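Local structure of methylglyoxal reductase (NADPH-dependent) (Candida albicans SC5314, 6KWS) at residues V122-Y127 and I192-V197; Q259-N264 and R313-F318; D279-L284 and S326-V331. The protein probably reduces methylglyoxal with NADPH as the hydride donor, as an oxidoreductase of the dihydroflavonol-4-reductase subfamily. The protein carries 1 engineered substitution. One frame throughout, in Å; residues are numbered along the deposited sequence.

Interaction 1 of 3, residues V122-Y127 and I192-V197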
ATOM      1  N   VAL A 122      -5.902  -4.944  10.743  1.00 38.01           N
ATOM      2  CA  VAL A 122      -5.059  -5.097   9.560  1.00 42.53           C
ATOM      3  C   VAL A 122      -4.272  -3.810   9.325  1.00 39.46           C
ATOM      4  O   VAL A 122      -4.848  -2.716   9.288  1.00 39.65           O
ATOM      5  CB  VAL A 122      -5.889  -5.466   8.321  1.00 42.61           C
ATOM      6  CG1 VAL A 122      -4.965  -5.771   7.140  1.00 38.46           C
ATOM      7  CG2 VAL A 122      -6.806  -6.644   8.643  1.00 37.63           C
ATOM      8  N   ILE A 123      -2.956  -3.943   9.164  1.00 39.29           N
ATOM      9  CA  ILE A 123      -2.064  -2.807   8.946  1.00 40.67           C
ATOM     10  C   ILE A 123      -1.387  -2.952   7.593  1.00 35.86           C
ATOM     11  O   ILE A 123      -0.919  -4.036   7.234  1.00 37.13           O
ATOM     12  CB  ILE A 123      -0.997  -2.685  10.051  1.00 41.37           C
ATOM     13  CG1 ILE A 123      -1.653  -2.368  11.386  1.00 42.59           C
ATOM     14  CG2 ILE A 123      -0.011  -1.598   9.701  1.00 39.55           C
ATOM     15  CD1 ILE A 123      -0.669  -2.234  12.503  1.00 38.81           C
ATOM     16  N   THR A 124      -1.315  -1.854   6.852  1.00 36.11           N
ATOM     17  CA  THR A 124      -0.561  -1.859   5.609  1.00 39.90           C
ATOM     18  C   THR A 124       0.910  -1.694   5.926  1.00 37.75           C
ATOM     19  O   THR A 124       1.316  -0.667   6.481  1.00 37.95           O
ATOM     20  CB  THR A 124      -0.998  -0.740   4.677  1.00 37.45           C
ATOM     21  OG1 THR A 124      -2.422  -0.643   4.707  1.00 44.64           O
ATOM     22  CG2 THR A 124      -0.536  -1.048   3.259  1.00 28.88           C
ATOM     23  N   SER A 125       1.703  -2.690   5.565  1.00 31.20           N
ATOM     24  CA  SER A 125       3.140  -2.532   5.668  1.00 34.50           C
ATOM     25  C   SER A 125       3.700  -2.403   4.253  1.00 34.57           C
ATOM     26  O   SER A 125       3.128  -1.680   3.429  1.00 35.66           O
ATOM     27  CB  SER A 125       3.746  -3.695   6.462  1.00 33.81           C
ATOM     28  OG  SER A 125       5.103  -3.430   6.767  1.00 34.63           O
ATOM     29  N   SER A 126       4.785  -3.108   3.945  1.00 30.77           N
ATOM     30  CA  SER A 126       5.437  -2.936   2.661  1.00 30.79           C
ATOM     31  C   SER A 126       6.407  -4.081   2.446  1.00 36.36           C
ATOM     32  O   SER A 126       7.000  -4.595   3.399  1.00 33.70           O
ATOM     33  CB  SER A 126       6.189  -1.598   2.571  1.00 29.77           C
ATOM     34  OG  SER A 126       7.134  -1.621   1.507  1.00 35.69           O
ATOM     35  N   TYR A 127       6.558  -4.471   1.175  1.00 35.55           N
ATOM     36  CA  TYR A 127       7.643  -5.364   0.798  1.00 32.69           C
ATOM     37  C   TYR A 127       8.977  -4.855   1.340  1.00 34.80           C
ATOM     38  O   TYR A 127       9.882  -5.649   1.625  1.00 36.31           O
ATOM     39  CB  TYR A 127       7.679  -5.490  -0.733  1.00 37.92           C
ATOM     40  CG  TYR A 127       8.759  -6.402  -1.280  1.00 38.60           C
ATOM     41  CD1 TYR A 127       8.822  -7.746  -0.900  1.00 39.36           C
ATOM     42  CD2 TYR A 127       9.716  -5.924  -2.167  1.00 38.32           C
ATOM     43  CE1 TYR A 127       9.807  -8.584  -1.391  1.00 38.07           C
ATOM     44  CE2 TYR A 127      10.708  -6.758  -2.675  1.00 39.72           C
ATOM     45  CZ  TYR A 127      10.746  -8.082  -2.285  1.00 44.51           C
ATOM     46  OH  TYR A 127      11.726  -8.914  -2.779  1.00 47.41           O
ATOM     47  N   ILE A 192      -0.300  -6.506   5.527  1.00 33.94           N
ATOM     48  CA  ILE A 192      -0.311  -6.540   4.067  1.00 30.98           C
ATOM     49  C   ILE A 192       0.960  -5.851   3.576  1.00 30.88           C
ATOM     50  O   ILE A 192       1.116  -4.639   3.763  1.00 34.06           O
ATOM     51  CB  ILE A 192      -1.558  -5.839   3.516  1.00 34.01           C
ATOM     52  CG1 ILE A 192      -2.817  -6.424   4.155  1.00 33.82           C
ATOM     53  CG2 ILE A 192      -1.626  -5.965   2.003  1.00 33.00           C
ATOM     54  CD1 ILE A 192      -3.140  -7.824   3.650  1.00 34.93           C
ATOM     55  N   ASN A 193       1.878  -6.595   2.949  1.00 34.27           N
ATOM     56  CA  ASN A 193       3.153  -6.030   2.488  1.00 33.94           C
ATOM     57  C   ASN A 193       3.221  -6.007   0.973  1.00 33.82           C
ATOM     58  O   ASN A 193       3.771  -6.939   0.362  1.00 34.27           O
ATOM     59  CB  ASN A 193       4.347  -6.812   3.027  1.00 35.57           C
ATOM     60  CG  ASN A 193       4.259  -7.041   4.483  1.00 36.31           C
ATOM     61  OD1 ASN A 193       4.918  -6.371   5.273  1.00 37.41           O
ATOM     62  ND2 ASN A 193       3.450  -8.012   4.861  1.00 34.48           N
ATOM     63  N   PRO A 194       2.727  -4.959   0.324  1.00 35.88           N
ATOM     64  CA  PRO A 194       2.802  -4.891  -1.134  1.00 33.46           C
ATOM     65  C   PRO A 194       4.151  -4.378  -1.614  1.00 30.05           C
ATOM     66  O   PRO A 194       4.836  -3.610  -0.931  1.00 27.55           O
ATOM     67  CB  PRO A 194       1.685  -3.903  -1.476  1.00 29.48           C
ATOM     68  CG  PRO A 194       1.648  -3.001  -0.306  1.00 28.10           C
ATOM     69  CD  PRO A 194       2.045  -3.784   0.897  1.00 31.55           C
ATOM     70  N   SER A 195       4.531  -4.816  -2.816  1.00 27.32           N
ATOM     71  CA  SER A 195       5.655  -4.185  -3.510  1.00 33.46           C
ATOM     72  C   SER A 195       5.202  -2.845  -4.080  1.00 33.80           C
ATOM     73  O   SER A 195       4.303  -2.216  -3.506  1.00 31.31           O
ATOM     74  CB  SER A 195       6.214  -5.087  -4.610  1.00 28.18           C
ATOM     75  OG  SER A 195       5.278  -6.069  -4.988  1.00 31.86           O
ATOM     76  N   PHE A 196       5.808  -2.385  -5.181  1.00 28.83           N
ATOM     77  CA  PHE A 196       5.328  -1.155  -5.805  1.00 31.02           C
ATOM     78  C   PHE A 196       3.882  -1.320  -6.251  1.00 27.68           C
ATOM     79  O   PHE A 196       3.541  -2.269  -6.960  1.00 30.89           O
ATOM     80  CB  PHE A 196       6.189  -0.762  -7.001  1.00 34.03           C
ATOM     81  CG  PHE A 196       7.581  -0.391  -6.641  1.00 42.69           C
ATOM     82  CD1 PHE A 196       7.850   0.818  -6.001  1.00 38.45           C
ATOM     83  CD2 PHE A 196       8.643  -1.247  -6.957  1.00 41.62           C
ATOM     84  CE1 PHE A 196       9.155   1.159  -5.664  1.00 37.06           C
ATOM     85  CE2 PHE A 196       9.953  -0.909  -6.626  1.00 33.04           C
ATOM     86  CZ  PHE A 196      10.205   0.292  -5.978  1.00 38.76           C
ATOM     87  N   VAL A 197       3.029  -0.398  -5.835  1.00 25.96           N
ATOM     88  CA  VAL A 197       1.600  -0.511  -6.088  1.00 31.07           C
ATOM     89  C   VAL A 197       1.239   0.282  -7.340  1.00 36.32           C
ATOM     90  O   VAL A 197       1.360   1.513  -7.365  1.00 38.10           O
ATOM     91  CB  VAL A 197       0.784  -0.033  -4.883  1.00 28.09           C
ATOM     92  CG1 VAL A 197      -0.668  -0.128  -5.223  1.00 31.60           C
ATOM     93  CG2 VAL A 197       1.116  -0.865  -3.653  1.00 26.55           C
TER
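I192 bonds to the backbone on both sides of T124, the register of a parallel bridge between strands 120-124 and 188-194 of the Rossmann sheet. I192 N gives its hydrogen to I123 O (3.1 Å, 166° at the hydrogen), and S125 N returns one to I192 O (2.7 Å). Beside this ladder V122 CG1 meets I192 CG1 at 3.7 Å, while H247 of helix 240-252 touches both side chains. Past the bridge the chains leave regular pairing but stay together: P194 CD lies 3.5 Å from S125 O. The S125 hydroxyl is hydrogen-bonded to E172.

Y127 is the side chain to follow outward. Its CB sits 3.4 Å from P194 O and 3.7 Å from S195 CA. CG stands anti to the backbone N (chi1 -180°), which carries the ring away from this partner, with S195 CB lying obliquely to it; L262 and R267 of strand 260-269 touch the side chain, and at the tip OH is hydrogen-bonded to E136. These strand ends reach the cofactor pocket: V197 binds NADPH, although none is bound to this chain, and T124 and S126 lie near the NADPH-binding L81 and K168. Y127 N points nearly straight at P194 O, 2.9 Å away, from above the carbonyl plane rather than along a lone pair.

Interaction 2 of 3, residues Q259-N264 and R313-F318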
ATOM      1  N   GLN A 259      -0.647 -13.288  10.479  1.00 45.32           N
ATOM      2  CA  GLN A 259       0.101 -13.520   9.256  1.00 48.71           C
ATOM      3  C   GLN A 259       0.641 -12.205   8.708  1.00 46.19           C
ATOM      4  O   GLN A 259       0.029 -11.143   8.878  1.00 42.29           O
ATOM      5  CB  GLN A 259      -0.761 -14.201   8.184  1.00 49.60           C
ATOM      6  CG  GLN A 259      -1.236 -15.600   8.554  1.00 52.93           C
ATOM      7  CD  GLN A 259      -0.117 -16.496   9.055  1.00 51.83           C
ATOM      8  OE1 GLN A 259       0.952 -16.579   8.462  1.00 52.99           O
ATOM      9  NE2 GLN A 259      -0.353 -17.142  10.185  1.00 55.90           N
ATOM     10  N   ARG A 260       1.812 -12.292   8.069  1.00 43.85           N
ATOM     11  CA  ARG A 260       2.321 -11.257   7.174  1.00 39.44           C
ATOM     12  C   ARG A 260       2.051 -11.710   5.749  1.00 40.55           C
ATOM     13  O   ARG A 260       2.572 -12.743   5.321  1.00 47.54           O
ATOM     14  CB  ARG A 260       3.816 -11.044   7.337  1.00 38.11           C
ATOM     15  CG  ARG A 260       4.275 -10.609   8.684  1.00 37.35           C
ATOM     16  CD  ARG A 260       5.782 -10.666   8.639  1.00 33.55           C
ATOM     17  NE  ARG A 260       6.386  -9.399   8.246  1.00 37.28           N
ATOM     18  CZ  ARG A 260       7.561  -9.301   7.630  1.00 41.99           C
ATOM     19  NH1 ARG A 260       8.242 -10.404   7.317  1.00 35.22           N
ATOM     20  NH2 ARG A 260       8.053  -8.101   7.322  1.00 39.75           N
ATOM     21  N   ILE A 261       1.253 -10.951   5.012  1.00 33.84           N
ATOM     22  CA  ILE A 261       0.833 -11.373   3.689  1.00 36.61           C
ATOM     23  C   ILE A 261       1.603 -10.552   2.663  1.00 38.08           C
ATOM     24  O   ILE A 261       1.474  -9.322   2.602  1.00 37.46           O
ATOM     25  CB  ILE A 261      -0.688 -11.259   3.515  1.00 34.08           C
ATOM     26  CG1 ILE A 261      -1.383 -12.271   4.419  1.00 36.24           C
ATOM     27  CG2 ILE A 261      -1.081 -11.656   2.149  1.00 38.49           C
ATOM     28  CD1 ILE A 261      -2.458 -11.689   5.271  1.00 43.82           C
ATOM     29  N   LEU A 262       2.418 -11.232   1.872  1.00 37.21           N
ATOM     30  CA  LEU A 262       3.174 -10.577   0.815  1.00 41.32           C
ATOM     31  C   LEU A 262       2.267 -10.366  -0.402  1.00 41.86           C
ATOM     32  O   LEU A 262       1.610 -11.307  -0.875  1.00 46.45           O
ATOM     33  CB  LEU A 262       4.398 -11.422   0.474  1.00 39.03           C
ATOM     34  CG  LEU A 262       5.700 -10.778   0.020  1.00 42.27           C
ATOM     35  CD1 LEU A 262       6.825 -11.840  -0.066  1.00 39.96           C
ATOM     36  CD2 LEU A 262       5.483 -10.109  -1.320  1.00 45.13           C
ATOM     37  N   LEU A 263       2.207  -9.135  -0.903  1.00 33.45           N
ATOM     38  CA  LEU A 263       1.401  -8.835  -2.078  1.00 32.72           C
ATOM     39  C   LEU A 263       2.332  -8.445  -3.206  1.00 35.68           C
ATOM     40  O   LEU A 263       2.872  -7.330  -3.235  1.00 31.61           O
ATOM     41  CB  LEU A 263       0.356  -7.762  -1.808  1.00 31.67           C
ATOM     42  CG  LEU A 263      -0.871  -8.662  -1.694  1.00 39.83           C
ATOM     43  CD1 LEU A 263      -1.043  -9.152  -0.258  1.00 40.52           C
ATOM     44  CD2 LEU A 263      -2.135  -8.098  -2.290  1.00 37.64           C
ATOM     45  N   ASN A 264       2.523  -9.391  -4.124  1.00 39.44           N
ATOM     46  CA  ASN A 264       3.352  -9.171  -5.293  1.00 33.34           C
ATOM     47  C   ASN A 264       2.839 -10.035  -6.432  1.00 35.72           C
ATOM     48  O   ASN A 264       2.675 -11.249  -6.286  1.00 43.49           O
ATOM     49  CB  ASN A 264       4.819  -9.481  -5.007  1.00 30.73           C
ATOM     50  CG  ASN A 264       5.712  -9.156  -6.196  1.00 32.23           C
ATOM     51  OD1 ASN A 264       6.097  -8.015  -6.391  1.00 32.12           O
ATOM     52  ND2 ASN A 264       6.024 -10.157  -6.999  1.00 30.38           N
ATOM     53  N   ARG A 313      -0.449 -16.312  -1.526  1.00 44.96           N
ATOM     54  CA  ARG A 313      -1.424 -16.592  -2.581  1.00 48.83           C
ATOM     55  C   ARG A 313      -2.431 -17.663  -2.171  1.00 50.00           C
ATOM     56  O   ARG A 313      -3.600 -17.604  -2.583  1.00 49.25           O
ATOM     57  CB  ARG A 313      -0.705 -17.020  -3.839  1.00 45.11           C
ATOM     58  CG  ARG A 313       0.291 -16.007  -4.273  1.00 49.47           C
ATOM     59  CD  ARG A 313      -0.011 -15.372  -5.551  1.00 53.96           C
ATOM     60  NE  ARG A 313       1.225 -15.028  -6.244  1.00 61.80           N
ATOM     61  CZ  ARG A 313       1.315 -14.490  -7.453  1.00 57.63           C
ATOM     62  NH1 ARG A 313       0.215 -14.239  -8.122  1.00 62.41           N
ATOM     63  NH2 ARG A 313       2.503 -14.211  -7.962  1.00 62.65           N
ATOM     64  N   GLU A 314      -1.994 -18.668  -1.410  1.00 50.16           N
ATOM     65  CA  GLU A 314      -2.945 -19.632  -0.877  1.00 52.11           C
ATOM     66  C   GLU A 314      -3.885 -18.967   0.112  1.00 51.33           C
ATOM     67  O   GLU A 314      -5.081 -19.274   0.152  1.00 54.16           O
ATOM     68  CB  GLU A 314      -2.215 -20.793  -0.200  1.00 55.87           C
ATOM     69  CG  GLU A 314      -1.292 -21.611  -1.104  1.00 61.06           C
ATOM     70  CD  GLU A 314      -0.690 -22.823  -0.379  1.00 75.29           C
ATOM     71  OE1 GLU A 314      -0.889 -22.965   0.858  1.00 69.17           O
ATOM     72  OE2 GLU A 314      -0.006 -23.628  -1.055  1.00 81.17           O
ATOM     73  N   LEU A 315      -3.359 -18.058   0.924  1.00 46.91           N
ATOM     74  CA  LEU A 315      -4.188 -17.430   1.935  1.00 45.64           C
ATOM     75  C   LEU A 315      -5.299 -16.606   1.299  1.00 51.62           C
ATOM     76  O   LEU A 315      -6.410 -16.534   1.843  1.00 48.94           O
ATOM     77  CB  LEU A 315      -3.298 -16.580   2.831  1.00 46.26           C
ATOM     78  CG  LEU A 315      -3.696 -16.360   4.276  1.00 51.73           C
ATOM     79  CD1 LEU A 315      -4.319 -17.604   4.892  1.00 51.29           C
ATOM     80  CD2 LEU A 315      -2.438 -15.952   5.021  1.00 54.01           C
ATOM     81  N   LEU A 316      -5.034 -16.018   0.127  1.00 54.37           N
ATOM     82  CA  LEU A 316      -5.965 -15.082  -0.502  1.00 51.99           C
ATOM     83  C   LEU A 316      -6.873 -15.777  -1.505  1.00 48.28           C
ATOM     84  O   LEU A 316      -8.058 -15.455  -1.604  1.00 50.72           O
ATOM     85  CB  LEU A 316      -5.196 -13.942  -1.186  1.00 49.89           C
ATOM     86  CG  LEU A 316      -4.246 -13.287  -0.192  1.00 51.66           C
ATOM     87  CD1 LEU A 316      -3.364 -12.238  -0.848  1.00 43.91           C
ATOM     88  CD2 LEU A 316      -5.013 -12.709   1.015  1.00 46.09           C
ATOM     89  N   GLY A 317      -6.340 -16.724  -2.262  1.00 46.71           N
ATOM     90  CA  GLY A 317      -7.122 -17.480  -3.222  1.00 47.54           C
ATOM     91  C   GLY A 317      -7.897 -16.685  -4.258  1.00 48.85           C
ATOM     92  O   GLY A 317      -9.099 -16.904  -4.414  1.00 59.85           O
ATOM     93  N   PHE A 318      -7.248 -15.766  -4.972  1.00 46.53           N
ATOM     94  CA  PHE A 318      -7.885 -15.132  -6.117  1.00 42.45           C
ATOM     95  C   PHE A 318      -6.811 -14.721  -7.110  1.00 45.41           C
ATOM     96  O   PHE A 318      -5.646 -14.534  -6.752  1.00 50.14           O
ATOM     97  CB  PHE A 318      -8.781 -13.934  -5.724  1.00 45.02           C
ATOM     98  CG  PHE A 318      -8.059 -12.760  -5.077  1.00 43.47           C
ATOM     99  CD1 PHE A 318      -7.485 -11.752  -5.853  1.00 42.46           C
ATOM    100  CD2 PHE A 318      -8.022 -12.629  -3.693  1.00 42.94           C
ATOM    101  CE1 PHE A 318      -6.852 -10.652  -5.255  1.00 42.27           C
ATOM    102  CE2 PHE A 318      -7.392 -11.537  -3.084  1.00 41.67           C
ATOM    103  CZ  PHE A 318      -6.807 -10.544  -3.868  1.00 38.69           C
TER
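I261 divides its branches between two leucines of helix 310-316, and apolar packing makes up most of this contact. CG1 of I261 approaches CD2 of L315 (3.9 Å), the two side chains crossing at about a right angle; CG2 of I261 goes instead to CD1 of L316, at 3.8 Å. Each leucine then has a second partner on the strand. L315 CD2 also rests 3.7 Å from Q259 CG, which a chi1 of -64° sets beside the backbone N. L316 CD1 touches L263 CD1 at 3.9 Å, and the L316 side chain also touches I249 of helix 240-252.

Strand 260-269 runs parallel to its neighbour 188-194 in the Rossmann sheet, and antiparallel to strand 234-239 on its other side; the contact lays the last turn of helix 310-316 against it. R260 turns to the far side of the strand and forms a salt bridge with E172.

The polar contacts are fewer. The guanidinium of R313 brings one face over N264 O, with NH2 3.4 Å away, while its NE makes a salt bridge to D309. One residue earlier in the helix, S312 OG is hydrogen-bonded to L262 N. The helix closes with G317 N hydrogen-bonded to R313 O (2.9 Å), and G317 then leaves helical geometry with a positive phi of 55°.

Interaction 3 of 3, residues D279-L284 and S326-V331; sequences DKFPDL and SVYDTV
F281 and V331 make the close-packed half of this contact. CG1 of V331 lies over one face of the F281 ring, 3.7 Å from its centroid and 20° off the normal, a CH-pi contact displaced toward the CZ end of the ring. CZ also meets Y328 CD1 at 3.4 Å, so the tip of the phenylalanine lies against two residues one helical turn apart. The two aromatic planes, 29° from parallel, are slid so far that they barely overlap, with centroids 5.1 Å apart. L284 CD1 stands a little farther off, 4.2 Å from V331 CG1, and I277 and L222 touch both L284 and V331 on this inner side.

Toward solvent the packing thins. K280 offers only CB, 4.0 Å from Y328 CD1; with CG beside the backbone N and a further bend at chi2, its ammonium end leads away from the helix.

The contact seats the turn that follows helix 270-280 on the side of helix 323-337, far from the NADPH site. No hydrogen bond spans the two segments, so the pairing between them probably rests on hydrophobic burial, with dispersion and the CH-pi contact the likely terms that hold the rings.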
ATOM      1  N   ASP A 279       2.912  -0.711 -27.170  1.00 49.51           N
ATOM      2  CA  ASP A 279       2.094  -1.700 -27.869  1.00 53.90           C
ATOM      3  C   ASP A 279       0.583  -1.564 -27.637  1.00 52.37           C
ATOM      4  O   ASP A 279      -0.201  -2.142 -28.398  1.00 48.21           O
ATOM      5  CB  ASP A 279       2.557  -3.115 -27.497  1.00 48.13           C
ATOM      6  CG  ASP A 279       3.707  -3.618 -28.416  1.00 78.76           C
ATOM      7  OD1 ASP A 279       3.430  -3.881 -29.622  1.00 80.98           O
ATOM      8  OD2 ASP A 279       4.886  -3.726 -27.943  1.00 73.20           O
ATOM      9  N   LYS A 280       0.125  -0.792 -26.660  1.00 45.84           N
ATOM     10  CA  LYS A 280      -1.311  -0.698 -26.444  1.00 45.03           C
ATOM     11  C   LYS A 280      -1.884   0.689 -26.710  1.00 46.11           C
ATOM     12  O   LYS A 280      -3.110   0.846 -26.723  1.00 44.39           O
ATOM     13  CB  LYS A 280      -1.668  -1.134 -25.015  1.00 41.44           C
ATOM     14  CG  LYS A 280      -1.151  -2.509 -24.644  1.00 38.70           C
ATOM     15  CD  LYS A 280      -1.950  -3.598 -25.291  1.00 42.97           C
ATOM     16  CE  LYS A 280      -1.099  -4.843 -25.488  1.00 47.65           C
ATOM     17  NZ  LYS A 280      -1.932  -6.061 -25.669  1.00 55.66           N
ATOM     18  N   PHE A 281      -1.052   1.697 -26.932  1.00 42.29           N
ATOM     19  CA  PHE A 281      -1.530   3.059 -27.132  1.00 46.04           C
ATOM     20  C   PHE A 281      -0.931   3.568 -28.433  1.00 52.74           C
ATOM     21  O   PHE A 281       0.083   4.293 -28.432  1.00 44.20           O
ATOM     22  CB  PHE A 281      -1.197   3.947 -25.936  1.00 43.75           C
ATOM     23  CG  PHE A 281      -1.875   3.521 -24.673  1.00 40.45           C
ATOM     24  CD1 PHE A 281      -3.073   4.091 -24.286  1.00 37.44           C
ATOM     25  CD2 PHE A 281      -1.323   2.527 -23.879  1.00 41.54           C
ATOM     26  CE1 PHE A 281      -3.702   3.691 -23.114  1.00 39.88           C
ATOM     27  CE2 PHE A 281      -1.946   2.122 -22.718  1.00 41.58           C
ATOM     28  CZ  PHE A 281      -3.140   2.708 -22.331  1.00 40.91           C
ATOM     29  N   PRO A 282      -1.545   3.204 -29.565  1.00 58.59           N
ATOM     30  CA  PRO A 282      -1.082   3.697 -30.870  1.00 51.86           C
ATOM     31  C   PRO A 282      -0.894   5.195 -30.876  1.00 58.29           C
ATOM     32  O   PRO A 282       0.060   5.705 -31.465  1.00 59.91           O
ATOM     33  CB  PRO A 282      -2.211   3.262 -31.805  1.00 51.67           C
ATOM     34  CG  PRO A 282      -2.816   2.057 -31.119  1.00 51.91           C
ATOM     35  CD  PRO A 282      -2.773   2.400 -29.676  1.00 56.32           C
ATOM     36  N   ASP A 283      -1.772   5.914 -30.167  1.00 62.37           N
ATOM     37  CA  ASP A 283      -1.668   7.364 -30.058  1.00 60.52           C
ATOM     38  C   ASP A 283      -0.317   7.809 -29.521  1.00 63.81           C
ATOM     39  O   ASP A 283       0.257   8.777 -30.048  1.00 62.85           O
ATOM     40  CB  ASP A 283      -2.797   7.902 -29.185  1.00 65.19           C
ATOM     41  CG  ASP A 283      -3.972   8.392 -30.019  1.00 82.47           C
ATOM     42  OD1 ASP A 283      -3.729   9.206 -30.940  1.00 86.20           O
ATOM     43  OD2 ASP A 283      -5.121   7.958 -29.769  1.00 85.56           O
ATOM     44  N   LEU A 284       0.196   7.121 -28.478  1.00 58.87           N
ATOM     45  CA  LEU A 284       1.454   7.531 -27.854  1.00 56.08           C
ATOM     46  C   LEU A 284       2.672   6.914 -28.529  1.00 53.49           C
ATOM     47  O   LEU A 284       3.791   7.405 -28.343  1.00 53.05           O
ATOM     48  CB  LEU A 284       1.468   7.176 -26.361  1.00 48.92           C
ATOM     49  CG  LEU A 284       0.288   7.707 -25.562  1.00 54.91           C
ATOM     50  CD1 LEU A 284      -0.052   6.840 -24.338  1.00 43.23           C
ATOM     51  CD2 LEU A 284       0.542   9.155 -25.146  1.00 53.73           C
ATOM     52  N   SER A 326      -2.808  -4.009 -15.530  1.00 33.01           N
ATOM     53  CA  SER A 326      -2.571  -2.984 -14.529  1.00 32.16           C
ATOM     54  C   SER A 326      -2.014  -1.723 -15.172  1.00 32.90           C
ATOM     55  O   SER A 326      -2.492  -0.610 -14.907  1.00 30.51           O
ATOM     56  CB  SER A 326      -1.623  -3.530 -13.462  1.00 33.75           C
ATOM     57  OG  SER A 326      -1.616  -2.696 -12.314  1.00 36.73           O
ATOM     58  N   VAL A 327      -1.007  -1.877 -16.036  1.00 32.41           N
ATOM     59  CA  VAL A 327      -0.424  -0.712 -16.697  1.00 33.88           C
ATOM     60  C   VAL A 327      -1.454  -0.030 -17.579  1.00 32.35           C
ATOM     61  O   VAL A 327      -1.590   1.202 -17.555  1.00 33.03           O
ATOM     62  CB  VAL A 327       0.824  -1.114 -17.499  1.00 31.35           C
ATOM     63  CG1 VAL A 327       1.271   0.038 -18.382  1.00 28.33           C
ATOM     64  CG2 VAL A 327       1.916  -1.510 -16.557  1.00 30.96           C
ATOM     65  N   TYR A 328      -2.204  -0.822 -18.354  1.00 32.89           N
ATOM     66  CA  TYR A 328      -3.203  -0.278 -19.273  1.00 34.31           C
ATOM     67  C   TYR A 328      -4.274   0.486 -18.524  1.00 37.43           C
ATOM     68  O   TYR A 328      -4.568   1.644 -18.852  1.00 39.89           O
ATOM     69  CB  TYR A 328      -3.851  -1.398 -20.086  1.00 32.34           C
ATOM     70  CG  TYR A 328      -4.897  -0.903 -21.052  1.00 41.32           C
ATOM     71  CD1 TYR A 328      -4.531  -0.411 -22.299  1.00 43.74           C
ATOM     72  CD2 TYR A 328      -6.253  -0.929 -20.726  1.00 40.42           C
ATOM     73  CE1 TYR A 328      -5.478   0.033 -23.192  1.00 44.72           C
ATOM     74  CE2 TYR A 328      -7.206  -0.484 -21.615  1.00 43.68           C
ATOM     75  CZ  TYR A 328      -6.812   0.000 -22.850  1.00 48.51           C
ATOM     76  OH  TYR A 328      -7.738   0.453 -23.768  1.00 52.44           O
ATOM     77  N   ASP A 329      -4.877  -0.155 -17.514  1.00 33.08           N
ATOM     78  CA  ASP A 329      -5.914   0.513 -16.744  1.00 33.32           C
ATOM     79  C   ASP A 329      -5.402   1.810 -16.150  1.00 34.19           C
ATOM     80  O   ASP A 329      -6.165   2.768 -16.010  1.00 41.58           O
ATOM     81  CB  ASP A 329      -6.423  -0.397 -15.636  1.00 32.76           C
ATOM     82  CG  ASP A 329      -7.182  -1.586 -16.155  1.00 36.41           C
ATOM     83  OD1 ASP A 329      -7.505  -1.627 -17.362  1.00 44.94           O
ATOM     84  OD2 ASP A 329      -7.468  -2.486 -15.340  1.00 43.14           O
ATOM     85  N   THR A 330      -4.114   1.874 -15.821  1.00 31.09           N
ATOM     86  CA  THR A 330      -3.566   3.081 -15.217  1.00 34.98           C
ATOM     87  C   THR A 330      -3.395   4.179 -16.256  1.00 37.77           C
ATOM     88  O   THR A 330      -3.805   5.328 -16.039  1.00 34.67           O
ATOM     89  CB  THR A 330      -2.220   2.773 -14.554  1.00 34.66           C
ATOM     90  OG1 THR A 330      -2.367   1.674 -13.656  1.00 37.76           O
ATOM     91  CG2 THR A 330      -1.676   3.980 -13.792  1.00 32.44           C
ATOM     92  N   VAL A 331      -2.745   3.844 -17.372  1.00 31.86           N
ATOM     93  CA  VAL A 331      -2.510   4.838 -18.407  1.00 36.11           C
ATOM     94  C   VAL A 331      -3.838   5.339 -18.967  1.00 40.17           C
ATOM     95  O   VAL A 331      -4.022   6.550 -19.170  1.00 37.24           O
ATOM     96  CB  VAL A 331      -1.607   4.257 -19.514  1.00 37.62           C
ATOM     97  CG1 VAL A 331      -1.465   5.259 -20.677  1.00 36.87           C
ATOM     98  CG2 VAL A 331      -0.256   3.902 -18.955  1.00 35.46           C
TER

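Reading from the N terminus, interaction 1 comes first: 122-127 meets 192-197 and closes a loop of 64 mostly helical and irregular residues, joining two neighbouring strands of the Rossmann sheet. Only afterwards does 259-264 open interaction 2, and 279-284 opens interaction 3 before 313-318 has closed interaction 2; 326-331 completes the last. Interactions 2 and 3 therefore cross, although about 10 Å separates their nearest atoms. Interactions 1 and 2 touch through the sheet, where N193 N lies 2.8 Å from I261 O, a probable hydrogen bond. Interaction 2 ties helix 310-316 to the sheet, and interaction 3 ties helix 323-337 to the turn after helix 270-280.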